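Local coordinates for inactive glucansucrase (PDB 5JBD), which is an inactive glucansucrase of glycoside hydrolase family 70, a calcium-binding multidomain protein built around a TIM barrel, at residues A[551-565]-A[587-601]. Numbering follows the deposited sequence.
Sequences SVAINMGRAHANQQY and AILTTDSNGILKVTV
Thr591 lays its methyl CG2 obliquely against the Tyr565 ring, 3.7 Å from CE1. It sits where two antiparallel strand pairings meet: 551-555 with 596-601, and 564-565 with 588-590. Both belong to a beta domain far from the centre of the chain. The Thr591 hydroxyl lies between its own backbone N and carbonyl carbon (chi1 57°). From there OG1 donates to His560 O at 2.7 Å and accepts from Gln563 N at 2.8 Å. One hydroxyl therefore holds two points of the loop 556-563 just past the end of strand 588-590. The extended Gln563 chain carries its amide to His560, whose ND1 donates to OE1, while NE2 is hydrogen-bonded to Arg533 O.

The buried face of the first pairing carries Val552, Ile554, Leu597 and Val599. Val552 CG2 packs 4.0 Å from Val599 CB, and Met556 CG extends this apolar row onto Leu597 CB. Strands 510-515 and 537-542 cover it, through Leu510, Ala512, Ala538 and Leu540. On the other face Ala553 CB meets Ile596 CG2. There the bent Lys598 chain brings NZ to Ser551 OG, and a water links that hydroxyl to Thr600 OG1.

A type I turn, Asp592 to Gly595, connects the two strands of the second segment. Asp592 OD1 accepts from Asn594 N, forming an Asx turn, and from Ile596 N; the two donors approach from opposite faces of the carboxylate. Gly595, with positive phi (88°), brings its CA 3.7 Å from Gly557 O. Asn555 makes a second Asx turn to Gly557 N, and a water joins its OD1 to Asn594 O. Beyond it, Arg558 runs alongside Asn594, their flat groups perpendicular (90°), and NH1 donates to Asn594 OD1 at 2.8 Å.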
loop_
_atom_site.group_PDB
_atom_site.type_symbol
_atom_site.label_atom_id
_atom_site.label_comp_id
_atom_site.label_asym_id
_atom_site.label_seq_id
_atom_site.Cartn_x
_atom_site.Cartn_y
_atom_site.Cartn_z
ATOM N N SER A 551 35.178 -30.796 7.437
ATOM C CA SER A 551 35.348 -30.739 5.992
ATOM C C SER A 551 34.045 -31.192 5.311
ATOM O O SER A 551 33.343 -32.038 5.851
ATOM C CB SER A 551 36.497 -31.644 5.582
ATOM O OG SER A 551 36.751 -31.544 4.196
ATOM N N VAL A 552 33.723 -30.595 4.159
ATOM C CA VAL A 552 32.549 -30.972 3.367
ATOM C C VAL A 552 32.928 -31.094 1.898
ATOM O O VAL A 552 33.855 -30.429 1.443
ATOM C CB VAL A 552 31.391 -29.961 3.513
ATOM C CG1 VAL A 552 30.883 -29.954 4.949
ATOM C CG2 VAL A 552 31.814 -28.555 3.103
ATOM N N ALA A 553 32.173 -31.915 1.162
ATOM C CA ALA A 553 32.428 -32.179 -0.250
ATOM C C ALA A 553 31.257 -31.637 -1.077
ATOM O O ALA A 553 30.133 -32.110 -0.919
ATOM C CB ALA A 553 32.585 -33.675 -0.476
ATOM N N ILE A 554 31.531 -30.646 -1.930
ATOM C CA ILE A 554 30.512 -29.997 -2.775
ATOM C C ILE A 554 30.607 -30.529 -4.201
ATOM O O ILE A 554 31.675 -30.502 -4.793
ATOM C CB ILE A 554 30.713 -28.458 -2.850
ATOM C CG1 ILE A 554 30.974 -27.860 -1.467
ATOM C CG2 ILE A 554 29.517 -27.786 -3.536
ATOM C CD1 ILE A 554 29.959 -28.243 -0.414
ATOM N N ASN A 555 29.498 -30.990 -4.761
ATOM C CA ASN A 555 29.496 -31.448 -6.140
ATOM C C ASN A 555 29.242 -30.289 -7.108
ATOM O O ASN A 555 28.094 -29.870 -7.299
ATOM C CB ASN A 555 28.458 -32.545 -6.366
ATOM C CG ASN A 555 28.521 -33.109 -7.774
ATOM O OD1 ASN A 555 29.485 -32.856 -8.507
ATOM N ND2 ASN A 555 27.529 -33.910 -8.148
ATOM N N MET A 556 30.306 -29.813 -7.752
ATOM C CA MET A 556 30.204 -28.744 -8.755
ATOM C C MET A 556 29.703 -29.240 -10.120
ATOM O O MET A 556 29.286 -28.430 -10.959
ATOM C CB MET A 556 31.555 -28.035 -8.910
ATOM C CG MET A 556 32.174 -27.551 -7.597
ATOM S SD MET A 556 31.107 -26.446 -6.641
ATOM C CE MET A 556 31.093 -25.013 -7.703
ATOM N N GLY A 557 29.767 -30.552 -10.343
ATOM C CA GLY A 557 29.309 -31.179 -11.576
ATOM C C GLY A 557 30.430 -31.641 -12.490
ATOM O O GLY A 557 31.560 -31.155 -12.403
ATOM N N ARG A 558 30.086 -32.549 -13.399
ATOM C CA ARG A 558 31.031 -33.136 -14.355
ATOM C C ARG A 558 31.631 -32.117 -15.321
ATOM O O ARG A 558 32.709 -32.341 -15.846
ATOM C CB ARG A 558 30.369 -34.259 -15.187
ATOM C CG ARG A 558 29.981 -35.495 -14.394
ATOM C CD ARG A 558 31.207 -36.309 -14.005
ATOM N NE ARG A 558 30.871 -37.367 -13.056
ATOM C CZ ARG A 558 31.764 -38.084 -12.376
ATOM N NH1 ARG A 558 33.075 -37.877 -12.535
ATOM N NH2 ARG A 558 31.338 -39.027 -11.530
ATOM N N ALA A 559 30.936 -31.003 -15.548
ATOM C CA ALA A 559 31.479 -29.917 -16.361
ATOM C C ALA A 559 32.628 -29.181 -15.694
ATOM O O ALA A 559 33.288 -28.383 -16.348
ATOM C CB ALA A 559 30.373 -28.925 -16.725
ATOM N N HIS A 560 32.880 -29.443 -14.406
ATOM C CA HIS A 560 33.817 -28.657 -13.626
ATOM C C HIS A 560 34.878 -29.472 -12.874
ATOM O O HIS A 560 35.238 -29.141 -11.743
ATOM C CB HIS A 560 33.013 -27.793 -12.665
ATOM C CG HIS A 560 32.037 -26.898 -13.364
ATOM N ND1 HIS A 560 32.439 -25.803 -14.092
ATOM C CD2 HIS A 560 30.694 -26.968 -13.494
ATOM C CE1 HIS A 560 31.378 -25.220 -14.622
ATOM N NE2 HIS A 560 30.306 -25.907 -14.273
ATOM N N ALA A 561 35.410 -30.495 -13.536
ATOM C CA ALA A 561 36.514 -31.307 -12.986
ATOM C C ALA A 561 37.832 -30.582 -13.189
ATOM O O ALA A 561 38.002 -29.845 -14.163
ATOM C CB ALA A 561 36.560 -32.679 -13.642
ATOM N N ASN A 562 38.753 -30.759 -12.242
ATOM C CA ASN A 562 40.100 -30.189 -12.324
ATOM C C ASN A 562 40.047 -28.687 -12.609
ATOM O O ASN A 562 40.714 -28.183 -13.520
ATOM C CB ASN A 562 40.931 -30.932 -13.384
ATOM C CG ASN A 562 40.970 -32.445 -13.151
ATOM O OD1 ASN A 562 40.598 -33.230 -14.029
ATOM N ND2 ASN A 562 41.393 -32.852 -11.961
ATOM N N GLN A 563 39.246 -27.984 -11.815
ATOM C CA GLN A 563 38.974 -26.574 -12.054
ATOM C C GLN A 563 39.199 -25.710 -10.828
ATOM O O GLN A 563 38.815 -26.081 -9.720
ATOM C CB GLN A 563 37.543 -26.395 -12.557
ATOM C CG GLN A 563 37.262 -24.963 -12.993
ATOM C CD GLN A 563 35.975 -24.797 -13.765
ATOM O OE1 GLN A 563 35.183 -25.729 -13.916
ATOM N NE2 GLN A 563 35.754 -23.578 -14.259
ATOM N N GLN A 564 39.793 -24.536 -11.057
ATOM C CA GLN A 564 40.078 -23.566 -9.998
ATOM C C GLN A 564 38.859 -22.711 -9.686
ATOM O O GLN A 564 38.225 -22.181 -10.601
ATOM C CB GLN A 564 41.213 -22.644 -10.427
ATOM C CG GLN A 564 42.491 -23.390 -10.762
ATOM C CD GLN A 564 43.679 -22.470 -10.886
ATOM O OE1 GLN A 564 43.545 -21.280 -11.178
ATOM N NE2 GLN A 564 44.851 -23.009 -10.617
ATOM N N TYR A 565 38.549 -22.585 -8.396
ATOM C CA TYR A 565 37.444 -21.757 -7.899
ATOM C C TYR A 565 37.968 -20.675 -6.967
ATOM O O TYR A 565 38.866 -20.921 -6.155
ATOM C CB TYR A 565 36.392 -22.635 -7.199
ATOM C CG TYR A 565 35.503 -23.302 -8.201
ATOM C CD1 TYR A 565 35.902 -24.454 -8.849
ATOM C CD2 TYR A 565 34.295 -22.709 -8.578
ATOM C CE1 TYR A 565 35.109 -25.045 -9.804
ATOM C CE2 TYR A 565 33.489 -23.284 -9.539
ATOM C CZ TYR A 565 33.898 -24.447 -10.149
ATOM O OH TYR A 565 33.103 -25.025 -11.088
ATOM N N ALA A 587 42.393 -18.395 -0.901
ATOM C CA ALA A 587 41.795 -17.598 -1.988
ATOM C C ALA A 587 41.294 -18.436 -3.167
ATOM O O ALA A 587 40.331 -18.054 -3.842
ATOM C CB ALA A 587 42.796 -16.559 -2.486
ATOM N N ILE A 588 41.983 -19.548 -3.428
ATOM C CA ILE A 588 41.666 -20.459 -4.533
ATOM C C ILE A 588 41.689 -21.912 -4.032
ATOM O O ILE A 588 42.603 -22.298 -3.297
ATOM C CB ILE A 588 42.649 -20.278 -5.728
ATOM C CG1 ILE A 588 42.446 -18.894 -6.383
ATOM C CG2 ILE A 588 42.471 -21.377 -6.783
ATOM C CD1 ILE A 588 43.617 -18.425 -7.216
ATOM N N LEU A 589 40.683 -22.695 -4.437
ATOM C CA LEU A 589 40.654 -24.147 -4.241
ATOM C C LEU A 589 40.364 -24.774 -5.588
ATOM O O LEU A 589 39.757 -24.129 -6.464
ATOM C CB LEU A 589 39.568 -24.548 -3.233
ATOM C CG LEU A 589 39.797 -24.172 -1.770
ATOM C CD1 LEU A 589 38.563 -24.503 -0.937
ATOM C CD2 LEU A 589 41.029 -24.884 -1.229
ATOM N N THR A 590 40.773 -26.026 -5.754
ATOM C CA THR A 590 40.641 -26.725 -7.033
ATOM C C THR A 590 39.832 -27.999 -6.867
ATOM O O THR A 590 40.073 -28.775 -5.924
ATOM C CB THR A 590 42.024 -27.062 -7.624
ATOM O OG1 THR A 590 42.794 -25.876 -7.711
ATOM C CG2 THR A 590 41.917 -27.662 -9.016
ATOM N N THR A 591 38.885 -28.228 -7.780
ATOM C CA THR A 591 38.096 -29.464 -7.775
ATOM C C THR A 591 38.934 -30.686 -8.154
ATOM O O THR A 591 39.923 -30.564 -8.880
ATOM C CB THR A 591 36.888 -29.427 -8.750
ATOM O OG1 THR A 591 37.333 -29.158 -10.093
ATOM C CG2 THR A 591 35.873 -28.389 -8.298
ATOM N N ASP A 592 38.499 -31.853 -7.689
ATOM C CA ASP A 592 39.140 -33.120 -8.062
ATOM C C ASP A 592 38.685 -33.544 -9.461
ATOM O O ASP A 592 37.947 -32.809 -10.143
ATOM C CB ASP A 592 38.919 -34.209 -6.984
ATOM C CG ASP A 592 37.477 -34.721 -6.909
ATOM O OD1 ASP A 592 36.622 -34.421 -7.786
ATOM O OD2 ASP A 592 37.218 -35.463 -5.942
ATOM N N SER A 593 39.102 -34.729 -9.892
ATOM C CA SER A 593 38.830 -35.168 -11.259
ATOM C C SER A 593 37.366 -35.544 -11.507
ATOM O O SER A 593 37.004 -35.873 -12.637
ATOM C CB SER A 593 39.757 -36.336 -11.624
ATOM O OG SER A 593 39.462 -37.456 -10.806
ATOM N N ASN A 594 36.534 -35.496 -10.462
ATOM C CA ASN A 594 35.096 -35.731 -10.576
ATOM C C ASN A 594 34.250 -34.463 -10.465
ATOM O O ASN A 594 33.044 -34.535 -10.609
ATOM C CB ASN A 594 34.672 -36.708 -9.481
ATOM C CG ASN A 594 35.248 -38.081 -9.694
ATOM O OD1 ASN A 594 35.109 -38.675 -10.759
ATOM N ND2 ASN A 594 35.912 -38.582 -8.680
ATOM N N GLY A 595 34.883 -33.322 -10.211
ATOM C CA GLY A 595 34.186 -32.058 -9.997
ATOM C C GLY A 595 33.774 -31.810 -8.555
ATOM O O GLY A 595 32.890 -31.010 -8.315
ATOM N N ILE A 596 34.424 -32.485 -7.596
ATOM C CA ILE A 596 34.136 -32.303 -6.168
ATOM C C ILE A 596 35.053 -31.240 -5.578
ATOM O O ILE A 596 36.263 -31.308 -5.757
ATOM C CB ILE A 596 34.315 -33.617 -5.367
ATOM C CG1 ILE A 596 33.444 -34.727 -5.955
ATOM C CG2 ILE A 596 33.987 -33.399 -3.894
ATOM C CD1 ILE A 596 31.964 -34.391 -6.063
ATOM N N LEU A 597 34.471 -30.271 -4.872
ATOM C CA LEU A 597 35.228 -29.247 -4.156
ATOM C C LEU A 597 35.208 -29.514 -2.643
ATOM O O LEU A 597 34.141 -29.638 -2.046
ATOM C CB LEU A 597 34.651 -27.855 -4.451
ATOM C CG LEU A 597 35.544 -26.679 -4.058
ATOM C CD1 LEU A 597 36.750 -26.602 -4.979
ATOM C CD2 LEU A 597 34.766 -25.372 -4.075
ATOM N N LYS A 598 36.394 -29.562 -2.039
ATOM C CA LYS A 598 36.579 -29.855 -0.611
ATOM C C LYS A 598 36.738 -28.555 0.158
ATOM O O LYS A 598 37.662 -27.801 -0.109
ATOM C CB LYS A 598 37.870 -30.706 -0.405
ATOM C CG LYS A 598 37.664 -32.228 -0.372
ATOM C CD LYS A 598 37.441 -32.711 1.067
ATOM C CE LYS A 598 36.231 -33.613 1.192
ATOM N NZ LYS A 598 35.872 -33.878 2.608
ATOM N N VAL A 599 35.877 -28.314 1.138
ATOM C CA VAL A 599 35.846 -27.026 1.828
ATOM C C VAL A 599 35.804 -27.259 3.337
ATOM O O VAL A 599 35.156 -28.202 3.802
ATOM C CB VAL A 599 34.594 -26.196 1.385
ATOM C CG1 VAL A 599 34.565 -24.840 2.073
ATOM C CG2 VAL A 599 34.572 -26.003 -0.133
ATOM N N THR A 600 36.462 -26.378 4.090
ATOM C CA THR A 600 36.387 -26.375 5.553
ATOM C C THR A 600 35.420 -25.321 6.087
ATOM O O THR A 600 35.490 -24.154 5.693
ATOM C CB THR A 600 37.779 -26.135 6.179
ATOM O OG1 THR A 600 38.688 -27.096 5.663
ATOM C CG2 THR A 600 37.741 -26.257 7.698
ATOM N N VAL A 601 34.549 -25.733 7.014
ATOM C CA VAL A 601 33.475 -24.892 7.538
ATOM C C VAL A 601 33.320 -25.065 9.039
ATOM O O VAL A 601 33.716 -26.088 9.585
ATOM C CB VAL A 601 32.125 -25.228 6.855
ATOM C CG1 VAL A 601 32.218 -25.011 5.340
ATOM C CG2 VAL A 601 31.669 -26.654 7.156
HETATM O O HOH W 1 38.489 -29.154 3.591
HETATM O O HOH W 2 30.552 -34.916 -9.941
#